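Acetylglutamate kinase (Streptococcus mutans, PDB 3L86) probably catalyses the ATP-dependent phosphorylation of N-acetyl-L-glutamate, the second step on the route from glutamate to N-acetylornithine in arginine biosynthesis. Local coordinates at residues A[47-52]-A[113-118]; A[77-82]-A[108-113]; A[91-96]-A[148-153]; A[131-136]-A[175-180]; A[140-145]-A[156-161]. All coordinates share one frame; numbering follows the deposited sequence.

Interaction 1 of 5, residues A[47-52]-A[113-118]; sequences ASQQLS and DLVGKN
S48 meets the helix at V115, where its hydroxyl OG lies 3.4 Å from the methyl CG1 of V115. This is a contact of a polar oxygen with an apolar group; the polar partners of OG are on its own side, the carbonyl oxygen of G45 and the amide NE2 of Q49. The hydroxyl stands between the backbone N and the carbonyl carbon (chi1 74°), which turns it to the helix. The other end of S48, its carbonyl oxygen, lies 3.6 Å from N118 ND2. A water held firmly by two groups of the helix, accepting from N118 ND2 at 2.6 Å and donating to V115 O at 2.8 Å, reaches S48 O only through a weak, longer bond. The segment 47-52 belongs to the loop that follows strand 38-43 and leads into helix 53-64 of the amino acid kinase fold, and the contact sets this loop against the middle of helix 101-125, which has a wider pi-type turn at 113-116. Next in sequence, Q49 folds back: its chain bends at chi2 (-66°), which carries NE2 to S48 OG at 3.2 Å with an N-H...O angle of 153°, the hydroxyl lying slightly off the amide plane. The same NE2 comes within 4.1 Å of L114 O. At the end of the segment S52 serves as N-cap of helix 53-64, its OG accepting from the backbone N of F55.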
# COMPACT_ATOMS: atom_id res chain seq x y z
N ALA A 47 -1.36 -8.42 -7.60
CA ALA A 47 -2.60 -7.73 -7.97
C ALA A 47 -2.33 -6.67 -9.03
O ALA A 47 -3.17 -6.45 -9.92
CB ALA A 47 -3.21 -7.10 -6.72
N SER A 48 -1.17 -6.01 -8.95
CA SER A 48 -0.87 -4.97 -9.95
C SER A 48 -0.52 -5.49 -11.35
O SER A 48 -0.44 -4.67 -12.29
CB SER A 48 0.26 -4.06 -9.46
OG SER A 48 1.49 -4.71 -9.52
N GLN A 49 -0.34 -6.82 -11.50
CA GLN A 49 0.07 -7.42 -12.76
C GLN A 49 -1.12 -8.06 -13.48
O GLN A 49 -0.96 -8.63 -14.56
CB GLN A 49 1.17 -8.49 -12.55
CG GLN A 49 2.42 -8.05 -11.77
CD GLN A 49 3.26 -6.99 -12.49
OE1 GLN A 49 3.76 -7.21 -13.60
NE2 GLN A 49 3.41 -5.82 -11.85
N GLN A 50 -2.30 -7.97 -12.88
CA GLN A 50 -3.52 -8.56 -13.42
C GLN A 50 -4.73 -7.61 -13.40
O GLN A 50 -5.83 -8.08 -13.22
CB GLN A 50 -3.89 -9.90 -12.68
CG GLN A 50 -4.16 -9.77 -11.13
CD GLN A 50 -4.29 -11.11 -10.38
OE1 GLN A 50 -3.80 -12.15 -10.86
NE2 GLN A 50 -4.89 -11.08 -9.15
N LEU A 51 -4.55 -6.31 -13.58
CA LEU A 51 -5.66 -5.35 -13.43
C LEU A 51 -6.77 -5.56 -14.46
O LEU A 51 -6.51 -5.62 -15.66
CB LEU A 51 -5.13 -3.91 -13.56
CG LEU A 51 -4.07 -3.59 -12.52
CD1 LEU A 51 -3.54 -2.15 -12.68
CD2 LEU A 51 -4.64 -3.79 -11.09
N SER A 52 -8.00 -5.71 -13.99
CA SER A 52 -9.08 -6.06 -14.91
C SER A 52 -9.71 -4.86 -15.68
O SER A 52 -9.46 -3.67 -15.38
CB SER A 52 -10.16 -6.78 -14.13
OG SER A 52 -10.81 -5.84 -13.28
N ASP A 113 10.70 0.68 -11.38
CA ASP A 113 10.87 0.40 -12.81
C ASP A 113 10.09 -0.82 -13.24
O ASP A 113 9.61 -0.89 -14.40
CB ASP A 113 12.36 0.18 -13.14
CG ASP A 113 13.22 1.35 -12.73
OD1 ASP A 113 12.85 2.48 -13.06
OD2 ASP A 113 14.26 1.13 -12.08
N LEU A 114 9.97 -1.80 -12.33
CA LEU A 114 9.29 -3.10 -12.60
C LEU A 114 7.80 -3.23 -12.15
O LEU A 114 7.09 -4.19 -12.58
CB LEU A 114 10.08 -4.23 -11.96
CG LEU A 114 11.25 -4.90 -12.68
CD1 LEU A 114 11.88 -4.01 -13.64
CD2 LEU A 114 12.24 -5.55 -11.80
N VAL A 115 7.34 -2.38 -11.24
CA VAL A 115 5.90 -2.36 -10.87
C VAL A 115 5.23 -1.00 -11.20
O VAL A 115 4.17 -0.94 -11.89
CB VAL A 115 5.67 -2.70 -9.37
CG1 VAL A 115 4.18 -2.73 -9.04
CG2 VAL A 115 6.27 -4.10 -9.03
N GLY A 116 5.83 0.08 -10.71
CA GLY A 116 5.18 1.40 -10.79
C GLY A 116 4.97 1.91 -12.22
O GLY A 116 3.94 2.50 -12.52
N LYS A 117 5.98 1.73 -13.08
CA LYS A 117 5.88 2.19 -14.48
C LYS A 117 4.76 1.47 -15.27
O LYS A 117 4.01 2.10 -16.04
CB LYS A 117 7.25 2.07 -15.21
CG LYS A 117 7.26 2.55 -16.69
CD LYS A 117 7.22 4.05 -16.77
CE LYS A 117 7.22 4.56 -18.30
NZ LYS A 117 8.57 4.44 -18.88
N ASN A 118 4.65 0.15 -15.06
CA ASN A 118 3.50 -0.61 -15.62
C ASN A 118 2.08 -0.12 -15.16
O ASN A 118 1.14 -0.04 -15.97
CB ASN A 118 3.65 -2.12 -15.27
CG ASN A 118 2.50 -2.99 -15.86
OD1 ASN A 118 2.41 -3.14 -17.08
ND2 ASN A 118 1.67 -3.60 -14.99
O HOH W 1 2.68 -3.20 -12.61

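Interaction 2 of 5, residues A[77-82]-A[108-113]; sequences FAINKL and SHALLD. With NLG (N-acetyl-L-glutamate), chain C.
The imidazole of H109 is approached obliquely by L82, whose CD2 methyl comes to 3.6 Å from the ring carbon CD2 of H109, the two side chains crossing at about a right angle. At the ring's edge, in its plane, D113 OD2 accepts from H109 ND1 at 2.8 Å with an N-H...O angle of 165°, through the lone pair directed away from the other carboxylate oxygen. This nearly straight bond, made within one helix, probably limits rotation of the ring beside the leucine. Deeper in the contact A110 CB sits among three side chains: L82 CD2 at 3.7 Å, I79 CG1 at 3.9 Å and A78 CB at 4.3 Å. L82 reaches both H109 and A110 with the one methyl, its CG set anti to the backbone N (chi1 -163°). Beyond A110 the end of I79 meets L111, CD1 to CD2. The axes of the two short segments come within 8.9 Å, their directions 133° apart. I79 CD1 also lies 3.6 Å from O7 of the bound N-acetyl-L-glutamate, whose polar groups are held by R97, G75, G76, N190 and A193. I79 of helix 76-85 thus borders the acetyl end of the substrate pocket, and helix 101-125 packs against it through A110 and L111, in the amino acid kinase fold.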
# COMPACT_ATOMS: atom_id res chain seq x y z
N PHE A 77 6.58 -9.76 -4.45
CA PHE A 77 6.76 -10.83 -5.44
C PHE A 77 7.87 -10.47 -6.47
O PHE A 77 8.82 -11.25 -6.68
CB PHE A 77 5.35 -11.04 -6.02
CG PHE A 77 5.27 -11.70 -7.37
CD1 PHE A 77 5.32 -13.09 -7.49
CD2 PHE A 77 4.96 -10.95 -8.51
CE1 PHE A 77 5.16 -13.74 -8.76
CE2 PHE A 77 4.79 -11.57 -9.77
CZ PHE A 77 4.89 -12.98 -9.90
N ALA A 78 7.83 -9.23 -7.00
CA ALA A 78 8.93 -8.69 -7.84
C ALA A 78 10.32 -8.54 -7.22
O ALA A 78 11.31 -8.94 -7.86
CB ALA A 78 8.51 -7.40 -8.56
N ILE A 79 10.41 -7.99 -6.00
CA ILE A 79 11.66 -7.91 -5.27
C ILE A 79 12.27 -9.33 -5.03
O ILE A 79 13.51 -9.52 -5.13
CB ILE A 79 11.47 -7.20 -3.91
CG1 ILE A 79 10.85 -5.74 -4.09
CG2 ILE A 79 12.84 -7.16 -3.16
CD1 ILE A 79 10.26 -5.07 -2.77
N ASN A 80 11.41 -10.30 -4.69
CA ASN A 80 11.84 -11.69 -4.46
C ASN A 80 12.52 -12.24 -5.72
O ASN A 80 13.63 -12.78 -5.68
CB ASN A 80 10.64 -12.58 -4.08
CG ASN A 80 10.16 -12.36 -2.66
OD1 ASN A 80 10.79 -11.69 -1.83
ND2 ASN A 80 9.04 -12.99 -2.35
N LYS A 81 11.84 -12.09 -6.84
CA LYS A 81 12.33 -12.56 -8.14
C LYS A 81 13.70 -11.98 -8.36
O LYS A 81 14.72 -12.70 -8.54
CB LYS A 81 11.41 -12.05 -9.25
CG LYS A 81 10.99 -13.07 -10.24
N LEU A 82 13.74 -10.66 -8.39
CA LEU A 82 15.01 -9.95 -8.54
C LEU A 82 16.12 -10.38 -7.59
O LEU A 82 17.29 -10.46 -7.97
CB LEU A 82 14.76 -8.43 -8.46
CG LEU A 82 15.76 -7.42 -8.94
CD1 LEU A 82 16.19 -7.61 -10.41
CD2 LEU A 82 15.12 -6.01 -8.64
N SER A 108 14.39 -0.50 -4.76
CA SER A 108 13.88 0.68 -5.48
C SER A 108 13.76 0.41 -6.97
O SER A 108 12.77 0.87 -7.59
CB SER A 108 14.74 1.94 -5.20
OG SER A 108 16.04 1.74 -5.67
N HIS A 109 14.69 -0.35 -7.55
CA HIS A 109 14.55 -0.76 -8.97
C HIS A 109 13.27 -1.61 -9.22
O HIS A 109 12.51 -1.35 -10.15
CB HIS A 109 15.76 -1.59 -9.45
CG HIS A 109 15.57 -2.22 -10.79
ND1 HIS A 109 15.18 -1.50 -11.91
CD2 HIS A 109 15.73 -3.51 -11.20
CE1 HIS A 109 15.07 -2.34 -12.94
NE2 HIS A 109 15.41 -3.55 -12.54
N ALA A 110 13.00 -2.63 -8.41
CA ALA A 110 11.78 -3.40 -8.65
C ALA A 110 10.49 -2.54 -8.47
O ALA A 110 9.52 -2.61 -9.26
CB ALA A 110 11.76 -4.65 -7.73
N LEU A 111 10.44 -1.74 -7.41
CA LEU A 111 9.24 -0.93 -7.13
C LEU A 111 8.98 0.16 -8.21
O LEU A 111 7.85 0.26 -8.72
CB LEU A 111 9.33 -0.29 -5.74
CG LEU A 111 9.20 -1.22 -4.51
CD1 LEU A 111 9.37 -0.39 -3.22
CD2 LEU A 111 7.87 -1.93 -4.55
N LEU A 112 10.00 0.96 -8.55
CA LEU A 112 9.84 2.05 -9.53
C LEU A 112 9.78 1.56 -10.98
O LEU A 112 8.91 2.01 -11.75
CB LEU A 112 10.92 3.14 -9.38
CG LEU A 112 10.92 3.84 -7.98
CD1 LEU A 112 12.19 4.69 -7.83
CD2 LEU A 112 9.64 4.66 -7.70
N ASP A 113 10.70 0.68 -11.38
CA ASP A 113 10.87 0.40 -12.81
C ASP A 113 10.09 -0.82 -13.24
O ASP A 113 9.61 -0.89 -14.40
CB ASP A 113 12.36 0.18 -13.14
CG ASP A 113 13.22 1.35 -12.73
OD1 ASP A 113 12.85 2.48 -13.06
OD2 ASP A 113 14.26 1.13 -12.08
CA NLG C . 8.22 -4.33 1.92
C NLG C . 8.79 -4.39 3.22
OXT NLG C . 8.92 -5.41 3.89
O NLG C . 9.15 -3.59 4.00
CB NLG C . 7.88 -3.40 0.73
CG NLG C . 7.01 -3.91 -0.49
CD NLG C . 5.53 -4.47 -0.37
OE1 NLG C . 4.95 -4.25 0.66
OE2 NLG C . 4.95 -5.14 -1.24
C7 NLG C . 8.99 -6.16 0.67
C8 NLG C . 8.60 -7.15 0.10
O7 NLG C . 10.12 -5.75 0.76
N2 NLG C . 8.17 -5.41 1.30

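Interaction 3 of 5, residues A[91-96]-A[148-153]; sequences KKINGL and KDTYGY
I93 and L96, at the two ends of a type I' turn in a beta hairpin, both meet ring carbon CE1 of Y151 from the short helix 148-151. Two backbone bonds, I93 N to L96 O and L96 N to I93 O, close the turn and bring both residues to the tyrosine's side. Apolar contacts dominate. CE1 of Y151 lies 4.0 Å from I93 CB and also 4.0 Å from L96 CB, the latter approaching obliquely. With CG anti to its carbonyl carbon (chi1 -57°), Y151 sends the ring toward the hairpin. T150 comes from the tyrosine's own helix: its CG2 methyl stands 4.0 Å above the ring plane, over the centre, and the same methyl touches I93 CD1 at 3.9 Å. The hydroxyl of T150 is bonded to D147 instead. L96 also lines the N-acetyl-L-glutamate pocket, so this largely superficial contact backs a residue beside the substrate. One polar pair approaches without bonding directly: N94 OD1 lies 3.8 Å from Y151 OH, the amide and ring planes 51° apart. Separately, I93 O, which already accepts from L96 N, meets the tyrosine ring at its edge, in plane, 3.8 Å from Y151 CE1.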
# COMPACT_ATOMS: atom_id res chain seq x y z
N LYS A 91 15.13 -13.12 3.40
CA LYS A 91 14.80 -13.29 4.77
C LYS A 91 13.81 -12.26 5.24
O LYS A 91 14.00 -11.09 5.05
CB LYS A 91 16.02 -13.24 5.68
CG LYS A 91 17.24 -12.85 5.01
N LYS A 92 12.74 -12.75 5.83
CA LYS A 92 11.70 -11.97 6.42
C LYS A 92 11.52 -12.32 7.88
O LYS A 92 11.82 -13.43 8.28
CB LYS A 92 10.40 -12.15 5.68
CG LYS A 92 10.19 -11.17 4.54
CD LYS A 92 9.57 -11.79 3.34
CE LYS A 92 8.81 -10.77 2.42
NZ LYS A 92 7.58 -11.14 1.67
N ILE A 93 11.04 -11.36 8.66
CA ILE A 93 10.85 -11.49 10.09
C ILE A 93 9.56 -10.81 10.41
O ILE A 93 9.44 -9.59 10.22
CB ILE A 93 11.94 -10.76 10.88
CG1 ILE A 93 13.29 -11.42 10.63
CG2 ILE A 93 11.62 -10.76 12.35
CD1 ILE A 93 14.39 -10.96 11.56
N ASN A 94 8.57 -11.57 10.88
CA ASN A 94 7.31 -10.95 11.27
C ASN A 94 6.67 -10.32 10.03
O ASN A 94 6.09 -9.24 10.10
CB ASN A 94 7.57 -9.86 12.34
CG ASN A 94 7.89 -10.46 13.74
OD1 ASN A 94 8.82 -9.99 14.43
ND2 ASN A 94 7.10 -11.45 14.16
N GLY A 95 6.80 -11.00 8.89
CA GLY A 95 6.31 -10.50 7.62
C GLY A 95 7.05 -9.28 7.02
O GLY A 95 6.64 -8.79 5.98
N LEU A 96 8.14 -8.84 7.63
CA LEU A 96 8.92 -7.67 7.11
C LEU A 96 10.29 -8.10 6.57
O LEU A 96 11.00 -8.86 7.22
CB LEU A 96 9.09 -6.61 8.22
CG LEU A 96 7.78 -6.11 8.86
CD1 LEU A 96 8.12 -5.21 10.04
CD2 LEU A 96 6.89 -5.30 7.84
N LYS A 148 17.30 -0.86 13.29
CA LYS A 148 18.46 -1.10 12.43
C LYS A 148 19.11 -2.43 12.64
O LYS A 148 19.32 -3.07 11.71
CB LYS A 148 19.54 -0.02 12.57
CG LYS A 148 19.65 0.99 11.55
CD LYS A 148 20.69 2.02 11.99
CE LYS A 148 20.66 3.29 11.20
NZ LYS A 148 21.93 4.08 11.17
N ASP A 149 19.40 -2.80 13.89
CA ASP A 149 20.11 -4.09 14.16
C ASP A 149 19.28 -5.31 13.72
O ASP A 149 19.82 -6.31 13.27
CB ASP A 149 20.46 -4.25 15.66
CG ASP A 149 21.71 -3.46 16.07
OD1 ASP A 149 22.48 -3.00 15.18
OD2 ASP A 149 21.88 -3.25 17.28
N THR A 150 17.97 -5.25 13.86
CA THR A 150 17.15 -6.36 13.36
C THR A 150 16.80 -6.37 11.86
O THR A 150 16.86 -7.41 11.22
CB THR A 150 15.87 -6.48 14.16
OG1 THR A 150 16.23 -6.58 15.56
CG2 THR A 150 15.10 -7.76 13.76
N TYR A 151 16.39 -5.23 11.31
CA TYR A 151 15.82 -5.14 9.96
C TYR A 151 16.68 -4.36 8.99
O TYR A 151 16.44 -4.43 7.78
CB TYR A 151 14.43 -4.44 9.93
CG TYR A 151 13.37 -5.06 10.81
CD1 TYR A 151 12.69 -6.23 10.45
CD2 TYR A 151 13.08 -4.51 12.03
CE1 TYR A 151 11.69 -6.79 11.32
CE2 TYR A 151 12.13 -5.05 12.87
CZ TYR A 151 11.44 -6.19 12.51
OH TYR A 151 10.50 -6.69 13.42
N GLY A 152 17.68 -3.59 9.45
CA GLY A 152 18.48 -2.83 8.47
C GLY A 152 17.77 -1.54 8.02
O GLY A 152 17.31 -0.78 8.87
N TYR A 153 17.65 -1.33 6.69
CA TYR A 153 17.05 -0.14 6.06
C TYR A 153 15.51 -0.19 5.90
O TYR A 153 14.97 0.23 4.87
CB TYR A 153 17.73 0.14 4.70
CG TYR A 153 19.06 0.86 4.88
CD1 TYR A 153 20.14 0.26 5.55
CD2 TYR A 153 19.23 2.16 4.41
CE1 TYR A 153 21.38 0.99 5.74
CE2 TYR A 153 20.42 2.86 4.57
CZ TYR A 153 21.48 2.28 5.25
OH TYR A 153 22.64 3.04 5.40

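Interaction 4 of 5, residues A[131-136]-A[175-180]; sequences QQLKSD and PILASL
A water carries on the pairing where strands 130-132 and 174-182 part: L133 O and I176 O each accept from it at 2.8 Å, and A178 N donates to it at 2.9 Å. The two strands run parallel in the main sheet of the amino acid kinase fold, Q131 beside P175 and Q132 beside I176. Strand 174-182 also pairs with 68-73, so the contact adds 130-132 along its other edge. Two direct bonds hold the register. I176 N donates to Q131 O at 3.0 Å, almost straight at the hydrogen (175°), although the donor is tilted from the carbonyl plane; L133 N donates to I176 O, which therefore serves both this amide and the water. L133 then turns its side chain back to the sheet, running alongside those of P175 and L177. Its CG is anti to the carbonyl carbon (chi1 -78°), which brings CD1 to 4.0 Å from P175 CB and CD2 to 3.8 Å from L177 CD1. F168 of helix 162-170 covers L133 and P175. On the I176 side of the sheet, Q132 bonds L112 O of helix 101-125 through NE2, while K134 NZ reaches Q132 OE1 at 3.0 Å from above its carbonyl plane.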
# COMPACT_ATOMS: atom_id res chain seq x y z
N GLN A 131 0.14 10.18 -12.48
CA GLN A 131 1.59 10.45 -12.57
C GLN A 131 2.35 9.67 -11.50
O GLN A 131 2.02 9.78 -10.36
CB GLN A 131 1.86 11.98 -12.37
CG GLN A 131 3.36 12.35 -12.37
CD GLN A 131 4.03 11.99 -13.68
OE1 GLN A 131 3.63 12.48 -14.75
NE2 GLN A 131 5.07 11.15 -13.62
N GLN A 132 3.36 8.89 -11.87
CA GLN A 132 4.28 8.27 -10.88
C GLN A 132 5.15 9.34 -10.21
O GLN A 132 5.81 10.12 -10.94
CB GLN A 132 5.16 7.24 -11.59
CG GLN A 132 6.25 6.59 -10.77
CD GLN A 132 7.00 5.50 -11.58
OE1 GLN A 132 7.39 5.72 -12.74
NE2 GLN A 132 7.17 4.35 -10.99
N LEU A 133 5.16 9.42 -8.86
CA LEU A 133 6.21 10.21 -8.18
C LEU A 133 7.58 9.53 -8.18
O LEU A 133 7.67 8.33 -7.91
CB LEU A 133 5.81 10.58 -6.73
CG LEU A 133 4.81 11.77 -6.63
CD1 LEU A 133 3.56 11.51 -7.41
CD2 LEU A 133 4.46 12.10 -5.16
N LYS A 134 8.67 10.28 -8.50
CA LYS A 134 10.03 9.71 -8.38
C LYS A 134 10.85 10.63 -7.48
O LYS A 134 10.95 10.38 -6.26
CB LYS A 134 10.71 9.48 -9.76
CG LYS A 134 10.12 8.32 -10.60
CD LYS A 134 11.19 7.82 -11.61
CE LYS A 134 10.65 7.60 -12.99
NZ LYS A 134 10.30 6.15 -13.41
N SER A 135 11.33 11.76 -8.01
CA SER A 135 12.05 12.73 -7.15
C SER A 135 11.15 13.42 -6.12
O SER A 135 11.64 13.76 -5.01
CB SER A 135 12.86 13.77 -7.97
OG SER A 135 12.03 14.51 -8.84
N ASP A 136 9.86 13.62 -6.47
CA ASP A 136 8.86 14.10 -5.48
C ASP A 136 8.69 13.16 -4.26
O ASP A 136 8.17 13.59 -3.25
CB ASP A 136 7.47 14.36 -6.12
CG ASP A 136 7.42 15.69 -6.90
OD1 ASP A 136 8.31 16.57 -6.66
OD2 ASP A 136 6.53 15.82 -7.79
N PRO A 175 -2.01 10.87 -8.04
CA PRO A 175 -0.61 10.51 -7.75
C PRO A 175 -0.46 9.02 -7.47
O PRO A 175 -1.22 8.50 -6.66
CB PRO A 175 -0.30 11.27 -6.46
CG PRO A 175 -1.69 11.52 -5.75
CD PRO A 175 -2.64 11.73 -6.99
N ILE A 176 0.55 8.40 -8.09
CA ILE A 176 0.99 7.01 -7.79
C ILE A 176 2.29 6.95 -6.95
O ILE A 176 3.39 7.41 -7.39
CB ILE A 176 1.12 6.20 -9.09
CG1 ILE A 176 -0.26 6.10 -9.80
CG2 ILE A 176 1.63 4.75 -8.82
CD1 ILE A 176 -0.15 5.79 -11.35
N LEU A 177 2.16 6.39 -5.74
CA LEU A 177 3.28 6.29 -4.76
C LEU A 177 3.76 4.89 -4.45
O LEU A 177 3.07 4.09 -3.81
CB LEU A 177 2.84 6.82 -3.42
CG LEU A 177 3.07 8.18 -2.90
CD1 LEU A 177 2.46 9.19 -3.87
CD2 LEU A 177 2.42 8.29 -1.48
N ALA A 178 5.01 4.62 -4.80
CA ALA A 178 5.69 3.38 -4.36
C ALA A 178 5.95 3.37 -2.84
O ALA A 178 6.05 4.44 -2.24
CB ALA A 178 7.02 3.24 -5.10
N SER A 179 6.16 2.16 -2.26
CA SER A 179 6.35 2.08 -0.81
C SER A 179 7.81 2.35 -0.39
O SER A 179 8.57 1.37 -0.11
CB SER A 179 5.88 0.73 -0.25
OG SER A 179 6.50 -0.37 -0.92
N LEU A 180 8.16 3.64 -0.39
CA LEU A 180 9.53 4.16 -0.12
C LEU A 180 9.38 5.48 0.66
O LEU A 180 8.43 6.25 0.42
CB LEU A 180 10.31 4.45 -1.43
CG LEU A 180 10.68 3.22 -2.34
CD1 LEU A 180 11.18 3.68 -3.72
CD2 LEU A 180 11.73 2.21 -1.71
O HOH W 2 5.95 6.37 -6.95

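Interaction 5 of 5, residues A[140-145]-A[156-161]; sequences VVAADY and DVTHIN
A classic beta bulge interrupts the two-stranded antiparallel sheet made by strands 141-145 and 155-160: T158 and H159 both face A142. The carbonyl oxygen of A142 accepts from T158 N at 2.7 Å and from H159 N at 3.2 Å, both donors coming from the same face of its plane. T158 N is tilted from that plane, whereas H159 N stands well above it. Within the bulge A142 N also donates to H159 O; beyond it N161 N donates to V140 O at one end, and D144 and D156 form a hydrogen-bonded pair through both backbone amides at the other. One face is apolar: V141 and I160 extend in the same direction next to each other, with V141 CG2 4.1 Å from I160 CD1, and V141 CG1 is 4.3 Å from V157 CG2. Helix 193-203 packs on this face through L196, A199 and A203, so the sheet is joined to the body of the kinase fold. At the bulge T158 keeps its CG2 anti to the carbonyl carbon and OG1 between N and carbonyl carbon (chi1 55°). Those torsions place OG1 3.4 Å from A142 CB and lay CG2 3.9 Å from D144 CB.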
# COMPACT_ATOMS: atom_id res chain seq x y z
N VAL A 140 7.41 14.07 0.07
CA VAL A 140 6.09 13.65 0.60
C VAL A 140 6.19 12.72 1.80
O VAL A 140 5.49 12.92 2.80
CB VAL A 140 5.21 13.00 -0.51
CG1 VAL A 140 4.03 12.24 0.10
CG2 VAL A 140 4.73 14.10 -1.49
N VAL A 141 7.04 11.68 1.69
CA VAL A 141 7.08 10.65 2.76
C VAL A 141 8.36 10.75 3.60
O VAL A 141 9.46 10.46 3.13
CB VAL A 141 7.03 9.18 2.18
CG1 VAL A 141 6.90 8.16 3.38
CG2 VAL A 141 5.86 9.07 1.21
N ALA A 142 8.21 11.16 4.86
CA ALA A 142 9.29 11.06 5.85
C ALA A 142 9.15 9.81 6.65
O ALA A 142 8.01 9.42 7.00
CB ALA A 142 9.20 12.26 6.78
N ALA A 143 10.31 9.19 6.99
CA ALA A 143 10.42 7.94 7.75
C ALA A 143 11.63 7.90 8.71
O ALA A 143 12.51 8.75 8.63
CB ALA A 143 10.52 6.74 6.78
N ASP A 144 11.67 6.91 9.61
CA ASP A 144 12.86 6.60 10.43
C ASP A 144 13.06 5.06 10.46
O ASP A 144 12.17 4.35 10.05
CB ASP A 144 12.67 7.10 11.86
CG ASP A 144 13.99 7.45 12.55
OD1 ASP A 144 15.11 7.01 12.10
OD2 ASP A 144 13.90 8.22 13.52
N TYR A 145 14.22 4.57 10.93
CA TYR A 145 14.55 3.11 10.99
C TYR A 145 13.68 2.46 12.03
O TYR A 145 13.62 2.94 13.16
CB TYR A 145 16.03 2.92 11.41
CG TYR A 145 16.99 3.49 10.40
CD1 TYR A 145 17.48 2.70 9.40
CD2 TYR A 145 17.33 4.86 10.41
CE1 TYR A 145 18.34 3.23 8.42
CE2 TYR A 145 18.18 5.39 9.42
CZ TYR A 145 18.68 4.54 8.45
OH TYR A 145 19.54 4.96 7.48
N ASP A 156 9.67 3.18 9.25
CA ASP A 156 8.31 3.38 9.78
C ASP A 156 7.96 4.83 9.38
O ASP A 156 8.77 5.70 9.67
CB ASP A 156 8.45 3.34 11.31
CG ASP A 156 7.13 3.14 12.07
OD1 ASP A 156 6.07 2.73 11.51
OD2 ASP A 156 7.18 3.40 13.31
N VAL A 157 6.81 5.10 8.75
CA VAL A 157 6.44 6.47 8.36
C VAL A 157 6.43 7.48 9.52
O VAL A 157 5.81 7.22 10.55
CB VAL A 157 5.05 6.51 7.57
CG1 VAL A 157 4.74 7.97 7.13
CG2 VAL A 157 5.13 5.59 6.30
N THR A 158 7.12 8.61 9.41
CA THR A 158 7.02 9.60 10.49
C THR A 158 6.13 10.80 10.12
O THR A 158 5.56 11.44 11.01
CB THR A 158 8.44 10.17 10.91
OG1 THR A 158 9.06 10.67 9.74
CG2 THR A 158 9.33 9.09 11.56
N HIS A 159 6.01 11.14 8.84
CA HIS A 159 5.09 12.26 8.48
C HIS A 159 4.78 12.19 7.01
O HIS A 159 5.66 11.82 6.20
CB HIS A 159 5.71 13.66 8.84
CG HIS A 159 4.81 14.84 8.58
ND1 HIS A 159 5.04 15.76 7.57
CD2 HIS A 159 3.68 15.26 9.20
CE1 HIS A 159 4.08 16.67 7.58
NE2 HIS A 159 3.25 16.39 8.56
N ILE A 160 3.53 12.53 6.68
CA ILE A 160 3.12 12.76 5.29
C ILE A 160 2.88 14.29 5.01
O ILE A 160 2.05 14.92 5.67
CB ILE A 160 1.87 11.95 4.97
CG1 ILE A 160 2.11 10.42 5.15
CG2 ILE A 160 1.48 12.17 3.50
CD1 ILE A 160 3.11 9.88 4.08
N ASN A 161 3.64 14.87 4.07
CA ASN A 161 3.41 16.27 3.62
C ASN A 161 2.23 16.33 2.62
O ASN A 161 2.38 15.94 1.46
CB ASN A 161 4.70 16.88 3.01
CG ASN A 161 4.57 18.38 2.73
OD1 ASN A 161 3.49 18.86 2.48
ND2 ASN A 161 5.66 19.12 2.87

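In the fold
Interaction 4 is the buried contact of the set, backbone pairing in the main sheet; interactions 1 to 3 have no direct hydrogen bond across them, and interaction 3 lies at the surface. Interactions 1 and 2 both use helix 101-125 and share D113, yet the first is bridged by water and the second is apolar and borders the substrate. The helix joins them to interaction 4 through the Q132 side chain and the packing of L111 on S179 and L180. Interaction 5, partly buried and rich in backbone bonds, touches interaction 4 through L133 with V140, and interaction 3 through Y145, which packs against G152 and Y153. The centres of interactions 1 and 3 are about 25 Å apart.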